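Local structure of CRISPR-associated endoribonuclease Cas2 2 (Sulfolobus solfataricus, 3EXC) at residues A[8-13]-A[30-35]; A[48-53]-A[65-70]; A[16-21]-A[34-39]. The protein acts as a magnesium-dependent, single-strand-specific endoribonuclease of the Cas2 family in CRISPR immunity, working as a homodimer that assembles with Cas1. The protein carries 2 engineered substitutions. All blocks are in the same frame, centred on the assembly; numbering follows the deposited sequence.

Contact 1 of 3, residues A[8-13]-A[30-35]; sequences VVYDVS and LERIQR. With NA (sodium ion), chain C; NA (sodium ion), chain B.
Tyr10 OH comes to 3.7 Å from Arg32 NH1, placed obliquely to the guanidinium; the ring and guanidinium planes are 62° apart and the side chains cross at about a right angle, so they do not stack. At the edge of the Arg32 guanidinium, in its plane, lie Gln34 O and Arg35 C of the turn. NH1 gives a weak hydrogen bond to Gln34 O (3.4 Å) and a second weak, strongly bent one to Arg35 O (2.8 Å, 115°). The Arg35 guanidinium has a sodium-bound water in plane at its edge. Around Tyr10 gather Leu21 and Leu25 of helix 15-27 together with Phe38 and Val65. Its first torsion, chi1 52°, sets CG between the backbone N and the carbonyl carbon, and the ring's far end thereby reaches the 30-35 segment although the CB bond does not aim there.

Strands 5-11 and 31-34 are not neighbours in the ferredoxin-like sheet; strand 37-41 separates them. Their one apolar touch, Val8 CG2 to Leu30 CD1 at 3.8 Å, therefore spans the intervening strand, where Phe38 also packs on Leu30. A classic beta bulge sets Ile33 and Gln34 together opposite Ala37 on the neighbouring strand.

Two sodium ions lie beside the segments. One takes Tyr10 O at 2.8 Å and Gln34 OE1 of the second subunit; the other takes Gln34 OE1 at 2.6 Å and Tyr10 O of the second subunit, and one water bridges both ions. The ion on Tyr10 O lies 3.9 Å from Asp11 CB; Asp11 is the predicted catalytic magnesium ligand, but its carboxylate does not bind the sodium. Ligands from both chains suggest that these two sodium sites are completed only in the dimer.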
loop_
_atom_site.group_PDB
_atom_site.type_symbol
_atom_site.label_atom_id
_atom_site.label_comp_id
_atom_site.label_asym_id
_atom_site.label_seq_id
_atom_site.Cartn_x
_atom_site.Cartn_y
_atom_site.Cartn_z
ATOM N N VAL A 8 5.465 0.737 3.694
ATOM C CA VAL A 8 5.794 -0.585 3.243
ATOM C C VAL A 8 4.461 -1.239 2.981
ATOM O O VAL A 8 3.626 -1.345 3.888
ATOM C CB VAL A 8 6.468 -1.355 4.352
ATOM C CG1 VAL A 8 6.803 -2.748 3.876
ATOM C CG2 VAL A 8 7.718 -0.610 4.700
ATOM N N VAL A 9 4.262 -1.687 1.763
ATOM C CA VAL A 9 3.084 -2.371 1.354
ATOM C C VAL A 9 3.504 -3.761 0.889
ATOM O O VAL A 9 4.366 -3.932 0.019
ATOM C CB VAL A 9 2.438 -1.577 0.161
ATOM C CG1 VAL A 9 1.150 -2.225 -0.331
ATOM C CG2 VAL A 9 2.115 -0.157 0.633
ATOM N N TYR A 10 2.848 -4.797 1.378
ATOM C CA TYR A 10 3.269 -6.157 0.979
ATOM C C TYR A 10 2.131 -7.106 0.465
ATOM O O TYR A 10 0.896 -6.956 0.764
ATOM C CB TYR A 10 4.128 -6.798 2.085
ATOM C CG TYR A 10 3.511 -6.778 3.455
ATOM C CD1 TYR A 10 3.682 -5.690 4.300
ATOM C CD2 TYR A 10 2.737 -7.860 3.924
ATOM C CE1 TYR A 10 3.061 -5.662 5.582
ATOM C CE2 TYR A 10 2.138 -7.845 5.200
ATOM C CZ TYR A 10 2.325 -6.728 6.012
ATOM O OH TYR A 10 1.765 -6.671 7.266
ATOM N N ASP A 11 2.562 -8.115 -0.288
ATOM C CA ASP A 11 1.701 -9.114 -0.869
ATOM C C ASP A 11 2.516 -10.402 -0.621
ATOM O O ASP A 11 3.412 -10.804 -1.391
ATOM C CB ASP A 11 1.478 -8.719 -2.347
ATOM C CG ASP A 11 0.841 -9.831 -3.200
ATOM O OD1 ASP A 11 0.610 -10.965 -2.668
ATOM O OD2 ASP A 11 0.608 -9.572 -4.443
ATOM N N VAL A 12 2.258 -11.006 0.529
ATOM C CA VAL A 12 2.992 -12.138 0.946
ATOM C C VAL A 12 2.058 -13.345 0.972
ATOM O O VAL A 12 1.158 -13.374 1.801
ATOM C CB VAL A 12 3.579 -11.915 2.343
ATOM C CG1 VAL A 12 4.130 -13.202 2.874
ATOM C CG2 VAL A 12 4.684 -10.829 2.275
ATOM N N SER A 13 2.259 -14.318 0.068
ATOM C CA SER A 13 1.387 -15.520 0.004
ATOM C C SER A 13 1.337 -16.396 1.257
ATOM O O SER A 13 0.254 -16.596 1.787
ATOM C CB SER A 13 1.634 -16.370 -1.251
ATOM O OG SER A 13 0.916 -15.771 -2.333
ATOM N N LEU A 30 7.793 0.715 12.719
ATOM C CA LEU A 30 6.710 1.137 11.799
ATOM C C LEU A 30 5.360 0.832 12.427
ATOM O O LEU A 30 5.284 -0.023 13.280
ATOM C CB LEU A 30 6.751 0.393 10.491
ATOM C CG LEU A 30 7.992 0.336 9.648
ATOM C CD1 LEU A 30 7.622 0.791 8.270
ATOM C CD2 LEU A 30 8.950 1.267 10.129
ATOM N N GLU A 31 4.295 1.482 11.960
ATOM C CA GLU A 31 2.978 1.307 12.523
ATOM C C GLU A 31 2.031 0.754 11.509
ATOM O O GLU A 31 1.997 1.242 10.370
ATOM C CB GLU A 31 2.472 2.644 13.068
ATOM C CG GLU A 31 3.044 2.856 14.493
ATOM C CD GLU A 31 2.579 4.138 15.122
ATOM O OE1 GLU A 31 1.479 4.652 14.744
ATOM O OE2 GLU A 31 3.313 4.641 16.005
ATOM N N ARG A 32 1.219 -0.223 11.919
ATOM C CA ARG A 32 0.283 -0.780 10.967
ATOM C C ARG A 32 -0.791 0.223 10.598
ATOM O O ARG A 32 -1.326 0.864 11.449
ATOM C CB ARG A 32 -0.350 -2.039 11.473
ATOM C CG ARG A 32 -1.166 -2.676 10.380
ATOM C CD ARG A 32 -2.078 -3.778 10.951
ATOM N NE ARG A 32 -1.349 -4.988 11.339
ATOM C CZ ARG A 32 -0.965 -5.985 10.533
ATOM N NH1 ARG A 32 -1.225 -5.946 9.241
ATOM N NH2 ARG A 32 -0.345 -7.048 11.039
ATOM N N ILE A 33 -1.050 0.417 9.315
ATOM C CA ILE A 33 -2.185 1.239 8.887
ATOM C C ILE A 33 -3.269 0.382 8.212
ATOM O O ILE A 33 -4.388 0.842 8.115
ATOM C CB ILE A 33 -1.782 2.360 7.901
ATOM C CG1 ILE A 33 -1.140 1.761 6.694
ATOM C CG2 ILE A 33 -0.841 3.301 8.548
ATOM C CD1 ILE A 33 -0.882 2.775 5.445
ATOM N N GLN A 34 -2.945 -0.815 7.697
ATOM C CA GLN A 34 -3.964 -1.713 7.088
ATOM C C GLN A 34 -3.446 -3.079 7.182
ATOM O O GLN A 34 -2.293 -3.256 7.495
ATOM C CB GLN A 34 -3.976 -1.569 5.582
ATOM C CG GLN A 34 -4.630 -0.454 5.096
ATOM C CD GLN A 34 -4.866 -0.533 3.629
ATOM O OE1 GLN A 34 -4.825 -1.619 3.017
ATOM N NE2 GLN A 34 -5.275 0.608 3.059
ATOM N N ARG A 35 -4.236 -4.046 6.753
ATOM C CA ARG A 35 -3.801 -5.438 6.799
ATOM C C ARG A 35 -2.415 -5.725 6.162
ATOM O O ARG A 35 -1.661 -6.618 6.608
ATOM C CB ARG A 35 -4.859 -6.347 6.185
ATOM C CG ARG A 35 -4.310 -7.547 5.538
ATOM C CD ARG A 35 -5.387 -8.330 4.820
ATOM N NE ARG A 35 -4.705 -9.264 3.943
ATOM C CZ ARG A 35 -4.388 -10.500 4.290
ATOM N NH1 ARG A 35 -4.717 -10.958 5.486
ATOM N NH2 ARG A 35 -3.743 -11.278 3.439
HETATM NA NA NA C . -0.889 -5.913 -1.143
HETATM NA NA NA B . -3.796 -3.979 2.611
HETATM O O HOH W 1 -1.854 -3.900 0.574
HETATM O O HOH W 2 -4.650 -6.452 1.858
HETATM O O HOH W 3 -2.136 -7.878 0.269
#

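Contact 2 of 3, residues A[48-53]-A[65-70]; sequences KDLVRV and VHIIPL
Helix segment 48-53 packs on strand segment 65-70 with its closest approach at Val51 and Ile67, whose CA atoms are 8.3 Å apart. In the ferredoxin-like fold this is the second half of a split beta-alpha-beta unit: strand 37-41 leads into helix 47-57, which returns the chain to strand 64-70, while strand 5-11 lies between the two strands. No hydrogen bond crosses between the segments, and three aliphatic side chains make the contact.

Ile67 does the work for the strand, with its CB bond aimed at the helix and its two branches divided between consecutive helix residues. CG1 stands anti to the carbonyl carbon (chi1 -60°) and carries CD1 to Val51, whereas CG2, anti to the backbone N, is the branch that meets Leu50. The Leu50 and Ile67 side chains run antiparallel past one another, meeting through the methyls Leu50 CD2 and Ile67 CG2 at 4.1 Å. Beyond Ile67, Leu50 also packs on Leu6, Leu25 and Leu28, which places it in the core between the helices and the sheet.

Strand 64-70 forms the edge of this chain's sheet, yet Val65, His66 and Ile67 pair antiparallel with a strand of the second subunit, and Val51 packs on Ile79 of that subunit. The shorter of the two branch contacts is Val51 CG2 to Ile67 CD1, at 3.8 Å.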
loop_
_atom_site.group_PDB
_atom_site.type_symbol
_atom_site.label_atom_id
_atom_site.label_comp_id
_atom_site.label_asym_id
_atom_site.label_seq_id
_atom_site.Cartn_x
_atom_site.Cartn_y
_atom_site.Cartn_z
ATOM N N LYS A 48 18.841 0.322 5.294
ATOM C CA LYS A 48 19.545 -0.881 4.870
ATOM C C LYS A 48 19.067 -2.107 5.649
ATOM O O LYS A 48 18.948 -3.199 5.076
ATOM C CB LYS A 48 21.045 -0.671 5.012
ATOM C CG LYS A 48 21.875 -1.503 4.044
ATOM C CD LYS A 48 21.504 -1.320 2.529
ATOM C CE LYS A 48 22.514 -2.116 1.653
ATOM N NZ LYS A 48 23.929 -2.016 2.244
ATOM N N ASP A 49 18.755 -1.900 6.934
ATOM C CA ASP A 49 18.175 -2.945 7.773
ATOM C C ASP A 49 16.772 -3.342 7.413
ATOM O O ASP A 49 16.454 -4.533 7.462
ATOM C CB ASP A 49 18.228 -2.580 9.238
ATOM C CG ASP A 49 19.559 -2.888 9.823
ATOM O OD1 ASP A 49 19.692 -2.818 11.057
ATOM O OD2 ASP A 49 20.492 -3.223 9.041
ATOM N N LEU A 50 15.945 -2.342 7.075
ATOM C CA LEU A 50 14.604 -2.553 6.552
ATOM C C LEU A 50 14.610 -3.478 5.318
ATOM O O LEU A 50 13.903 -4.485 5.280
ATOM C CB LEU A 50 13.897 -1.223 6.236
ATOM C CG LEU A 50 12.497 -1.349 5.672
ATOM C CD1 LEU A 50 11.674 -2.061 6.686
ATOM C CD2 LEU A 50 11.904 0.034 5.408
ATOM N N VAL A 51 15.419 -3.154 4.327
ATOM C CA VAL A 51 15.474 -3.960 3.141
ATOM C C VAL A 51 15.957 -5.367 3.463
ATOM O O VAL A 51 15.362 -6.334 2.973
ATOM C CB VAL A 51 16.328 -3.274 2.058
ATOM C CG1 VAL A 51 16.576 -4.177 0.871
ATOM C CG2 VAL A 51 15.643 -1.970 1.600
ATOM N N ARG A 52 16.994 -5.496 4.296
ATOM C CA ARG A 52 17.522 -6.819 4.658
ATOM C C ARG A 52 16.412 -7.616 5.356
ATOM O O ARG A 52 16.129 -8.746 5.001
ATOM C CB ARG A 52 18.786 -6.703 5.514
ATOM C CG ARG A 52 19.998 -7.562 5.034
ATOM C CD ARG A 52 20.826 -8.173 6.212
ATOM N NE ARG A 52 20.643 -7.543 7.563
ATOM C CZ ARG A 52 21.390 -7.825 8.661
ATOM N NH1 ARG A 52 21.135 -7.200 9.809
ATOM N NH2 ARG A 52 22.397 -8.735 8.619
ATOM N N VAL A 53 15.710 -7.025 6.301
ATOM C CA VAL A 53 14.613 -7.735 6.955
ATOM C C VAL A 53 13.566 -8.254 5.993
ATOM O O VAL A 53 13.169 -9.425 6.046
ATOM C CB VAL A 53 13.914 -6.817 7.965
ATOM C CG1 VAL A 53 12.434 -7.263 8.284
ATOM C CG2 VAL A 53 14.784 -6.635 9.196
ATOM N N VAL A 65 6.939 -6.671 -2.239
ATOM C CA VAL A 65 6.943 -5.673 -1.207
ATOM C C VAL A 65 7.383 -4.367 -1.838
ATOM O O VAL A 65 8.383 -4.314 -2.572
ATOM C CB VAL A 65 7.905 -6.036 -0.068
ATOM C CG1 VAL A 65 7.813 -4.954 1.043
ATOM C CG2 VAL A 65 7.494 -7.373 0.616
ATOM N N HIS A 66 6.644 -3.300 -1.581
ATOM C CA HIS A 66 7.034 -2.002 -2.043
ATOM C C HIS A 66 7.449 -1.156 -0.869
ATOM O O HIS A 66 6.771 -1.121 0.153
ATOM C CB HIS A 66 5.831 -1.353 -2.604
ATOM C CG HIS A 66 5.618 -1.696 -4.014
ATOM N ND1 HIS A 66 5.134 -2.928 -4.397
ATOM C CD2 HIS A 66 5.881 -1.007 -5.156
ATOM C CE1 HIS A 66 5.132 -2.999 -5.725
ATOM N NE2 HIS A 66 5.569 -1.844 -6.210
ATOM N N ILE A 67 8.620 -0.547 -0.960
ATOM C CA ILE A 67 9.068 0.351 0.084
ATOM C C ILE A 67 9.163 1.702 -0.587
ATOM O O ILE A 67 9.954 1.897 -1.536
ATOM C CB ILE A 67 10.423 -0.023 0.604
ATOM C CG1 ILE A 67 10.404 -1.460 1.196
ATOM C CG2 ILE A 67 10.948 1.111 1.581
ATOM C CD1 ILE A 67 11.833 -2.036 1.393
ATOM N N ILE A 68 8.289 2.597 -0.137
ATOM C CA ILE A 68 7.983 3.820 -0.859
ATOM C C ILE A 68 8.222 5.029 0.039
ATOM O O ILE A 68 7.571 5.135 1.060
ATOM C CB ILE A 68 6.517 3.852 -1.265
ATOM C CG1 ILE A 68 6.212 2.669 -2.217
ATOM C CG2 ILE A 68 6.221 5.172 -2.038
ATOM C CD1 ILE A 68 4.766 2.421 -2.391
ATOM N N PRO A 69 9.169 5.930 -0.330
ATOM C CA PRO A 69 9.377 7.184 0.446
ATOM C C PRO A 69 8.292 8.203 0.123
ATOM O O PRO A 69 7.856 8.254 -1.025
ATOM C CB PRO A 69 10.735 7.708 -0.091
ATOM C CG PRO A 69 10.780 7.152 -1.562
ATOM C CD PRO A 69 10.071 5.815 -1.508
ATOM N N LEU A 70 7.789 8.954 1.101
ATOM C CA LEU A 70 6.992 10.105 0.773
ATOM C C LEU A 70 7.214 11.246 1.707
ATOM O O LEU A 70 7.791 11.046 2.736
ATOM C CB LEU A 70 5.544 9.770 0.695
ATOM C CG LEU A 70 4.868 9.120 1.854
ATOM C CD1 LEU A 70 3.504 8.885 1.319
ATOM C CD2 LEU A 70 5.559 7.856 2.132
#

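Contact 3 of 3, residues A[16-21]-A[34-39]; sequences SKRNKL and QRSAFE. With NA (sodium ion), chain B.
Arg18 of helix 15-27 reaches Arg35 and Ser36 in the turn of the beta hairpin that joins strands 31-34 and 37-41 of the ferredoxin-like fold. The backbone bonds closing the turn are weak in both directions, Gln34 N to Ala37 O at 3.4 Å and Ala37 N to Gln34 O at 3.3 Å.

The closest approach is between two like-charged groups. Arg35 NH2 lies over one face of the Arg18 guanidinium, 3.2 Å above its plane and displaced toward the rim. The two planes are 47° apart and the side chains cross at about a right angle, which is not a parallel stack. Arg18 NE and Arg35 NH2, 3.3 Å apart, are both donors, so no hydrogen bond joins them. Asp15 forms a salt bridge with Arg18 NH2 and probably offsets part of the gathered positive charge.

Van der Waals contact accompanies this approach. The Arg18 chain leaves the helix with CG anti to the backbone N (chi1 177°) and bends at chi3 (54°), where its CD comes over one face of the Arg35 guanidinium, again toward the rim. Ser36 brings the turn close to a cation, its CB lying 3.8 Å from the sodium ion that Gln34 OE1 binds. The Arg18 methylene also meets this buried serine, with CD 3.6 Å from Ser36 OG.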
loop_
_atom_site.group_PDB
_atom_site.type_symbol
_atom_site.label_atom_id
_atom_site.label_comp_id
_atom_site.label_asym_id
_atom_site.label_seq_id
_atom_site.Cartn_x
_atom_site.Cartn_y
_atom_site.Cartn_z
ATOM N N SER A 16 2.145 -17.517 7.330
ATOM C CA SER A 16 3.104 -17.471 8.390
ATOM C C SER A 16 4.224 -16.448 8.154
ATOM O O SER A 16 4.670 -15.787 9.088
ATOM C CB SER A 16 3.644 -18.876 8.548
ATOM O OG SER A 16 4.804 -18.826 9.325
ATOM N N LYS A 17 4.667 -16.320 6.904
ATOM C CA LYS A 17 5.635 -15.301 6.535
ATOM C C LYS A 17 5.031 -13.926 6.670
ATOM O O LYS A 17 5.721 -13.015 7.106
ATOM C CB LYS A 17 6.146 -15.466 5.100
ATOM C CG LYS A 17 7.034 -16.681 4.862
ATOM C CD LYS A 17 7.710 -16.542 3.514
ATOM C CE LYS A 17 7.572 -17.798 2.657
ATOM N NZ LYS A 17 8.676 -18.769 2.857
ATOM N N ARG A 18 3.758 -13.773 6.306
ATOM C CA ARG A 18 3.096 -12.478 6.460
ATOM C C ARG A 18 3.139 -11.940 7.898
ATOM O O ARG A 18 3.418 -10.775 8.122
ATOM C CB ARG A 18 1.649 -12.437 5.927
ATOM C CG ARG A 18 0.910 -11.062 6.147
ATOM C CD ARG A 18 -0.287 -10.788 5.208
ATOM N NE ARG A 18 -1.169 -11.927 5.352
ATOM C CZ ARG A 18 -1.029 -13.060 4.655
ATOM N NH1 ARG A 18 -0.075 -13.134 3.739
ATOM N NH2 ARG A 18 -1.831 -14.110 4.845
ATOM N N ASN A 19 2.891 -12.752 8.912
ATOM C CA ASN A 19 2.958 -12.109 10.209
ATOM C C ASN A 19 4.307 -12.074 10.877
ATOM O O ASN A 19 4.499 -11.229 11.741
ATOM C CB ASN A 19 1.914 -12.624 11.153
ATOM C CG ASN A 19 1.741 -14.057 11.050
ATOM O OD1 ASN A 19 0.778 -14.595 11.585
ATOM N ND2 ASN A 19 2.666 -14.726 10.355
ATOM N N LYS A 20 5.245 -12.942 10.481
ATOM C CA LYS A 20 6.646 -12.674 10.786
ATOM C C LYS A 20 7.036 -11.270 10.310
ATOM O O LYS A 20 7.654 -10.508 11.051
ATOM C CB LYS A 20 7.517 -13.668 10.095
ATOM C CG LYS A 20 8.929 -13.738 10.661
ATOM C CD LYS A 20 9.742 -14.907 10.018
ATOM C CE LYS A 20 10.708 -15.500 10.973
ATOM N NZ LYS A 20 11.313 -16.734 10.417
ATOM N N LEU A 21 6.673 -10.929 9.074
ATOM C CA LEU A 21 6.994 -9.589 8.499
ATOM C C LEU A 21 6.303 -8.473 9.272
ATOM O O LEU A 21 6.966 -7.561 9.703
ATOM C CB LEU A 21 6.626 -9.518 7.012
ATOM C CG LEU A 21 6.979 -8.204 6.313
ATOM C CD1 LEU A 21 8.470 -7.994 6.285
ATOM C CD2 LEU A 21 6.414 -8.219 4.900
ATOM N N GLN A 34 -2.945 -0.815 7.697
ATOM C CA GLN A 34 -3.964 -1.713 7.088
ATOM C C GLN A 34 -3.446 -3.079 7.182
ATOM O O GLN A 34 -2.293 -3.256 7.495
ATOM C CB GLN A 34 -3.976 -1.569 5.582
ATOM C CG GLN A 34 -4.630 -0.454 5.096
ATOM C CD GLN A 34 -4.866 -0.533 3.629
ATOM O OE1 GLN A 34 -4.825 -1.619 3.017
ATOM N NE2 GLN A 34 -5.275 0.608 3.059
ATOM N N ARG A 35 -4.236 -4.046 6.753
ATOM C CA ARG A 35 -3.801 -5.438 6.799
ATOM C C ARG A 35 -2.415 -5.725 6.162
ATOM O O ARG A 35 -1.661 -6.618 6.608
ATOM C CB ARG A 35 -4.859 -6.347 6.185
ATOM C CG ARG A 35 -4.310 -7.547 5.538
ATOM C CD ARG A 35 -5.387 -8.330 4.820
ATOM N NE ARG A 35 -4.705 -9.264 3.943
ATOM C CZ ARG A 35 -4.388 -10.500 4.290
ATOM N NH1 ARG A 35 -4.717 -10.958 5.486
ATOM N NH2 ARG A 35 -3.743 -11.278 3.439
ATOM N N SER A 36 -2.061 -5.030 5.100
ATOM C CA SER A 36 -0.719 -5.366 4.564
ATOM C C SER A 36 0.092 -4.099 4.267
ATOM O O SER A 36 0.708 -4.009 3.224
ATOM C CB SER A 36 -0.859 -6.284 3.335
ATOM O OG SER A 36 -1.225 -7.609 3.733
ATOM N N ALA A 37 0.052 -3.119 5.175
ATOM C CA ALA A 37 0.709 -1.843 4.915
ATOM C C ALA A 37 1.088 -1.252 6.249
ATOM O O ALA A 37 0.364 -1.367 7.217
ATOM C CB ALA A 37 -0.230 -0.918 4.127
ATOM N N PHE A 38 2.253 -0.662 6.300
ATOM C CA PHE A 38 2.769 -0.032 7.505
ATOM C C PHE A 38 3.336 1.321 7.087
ATOM O O PHE A 38 3.690 1.483 5.900
ATOM C CB PHE A 38 3.937 -0.864 8.056
ATOM C CG PHE A 38 3.518 -1.984 8.950
ATOM C CD1 PHE A 38 3.709 -1.889 10.316
ATOM C CD2 PHE A 38 2.922 -3.136 8.411
ATOM C CE1 PHE A 38 3.309 -2.966 11.166
ATOM C CE2 PHE A 38 2.485 -4.202 9.204
ATOM C CZ PHE A 38 2.678 -4.136 10.583
ATOM N N GLU A 39 3.418 2.275 8.007
ATOM C CA GLU A 39 4.132 3.552 7.734
ATOM C C GLU A 39 5.038 3.872 8.897
ATOM O O GLU A 39 4.819 3.365 10.012
ATOM C CB GLU A 39 3.160 4.745 7.458
ATOM C CG GLU A 39 2.060 4.911 8.550
ATOM C CD GLU A 39 2.482 5.755 9.780
ATOM O OE1 GLU A 39 3.534 6.458 9.653
ATOM O OE2 GLU A 39 1.746 5.729 10.840
HETATM NA NA NA B . -3.796 -3.979 2.611
HETATM O O HOH W 1 -1.854 -3.900 0.574
HETATM O O HOH W 2 -4.650 -6.452 1.858
#

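Contacts 1 and 3 nearly coincide, their centres 4 Å apart, because both end on the hairpin turn and share Gln34 and Arg35; Val8 O and Phe38 N, 2.9 Å apart, probably form a hydrogen bond between them. Contact 2 lies 12 Å from contact 1, centre to centre, and is connected to it through neighbouring strands, with Val9 O 2.9 Å from His66 N. Contacts 2 and 3 sit on opposite sides of the chain's centre and do not touch. The sodium sites lie with contacts 1 and 3: the Ser36 side chain is about 4 Å from a sodium ion and about 7 Å from the side chain of Asp11, while that of Ile67 is about 12 Å from a sodium ion.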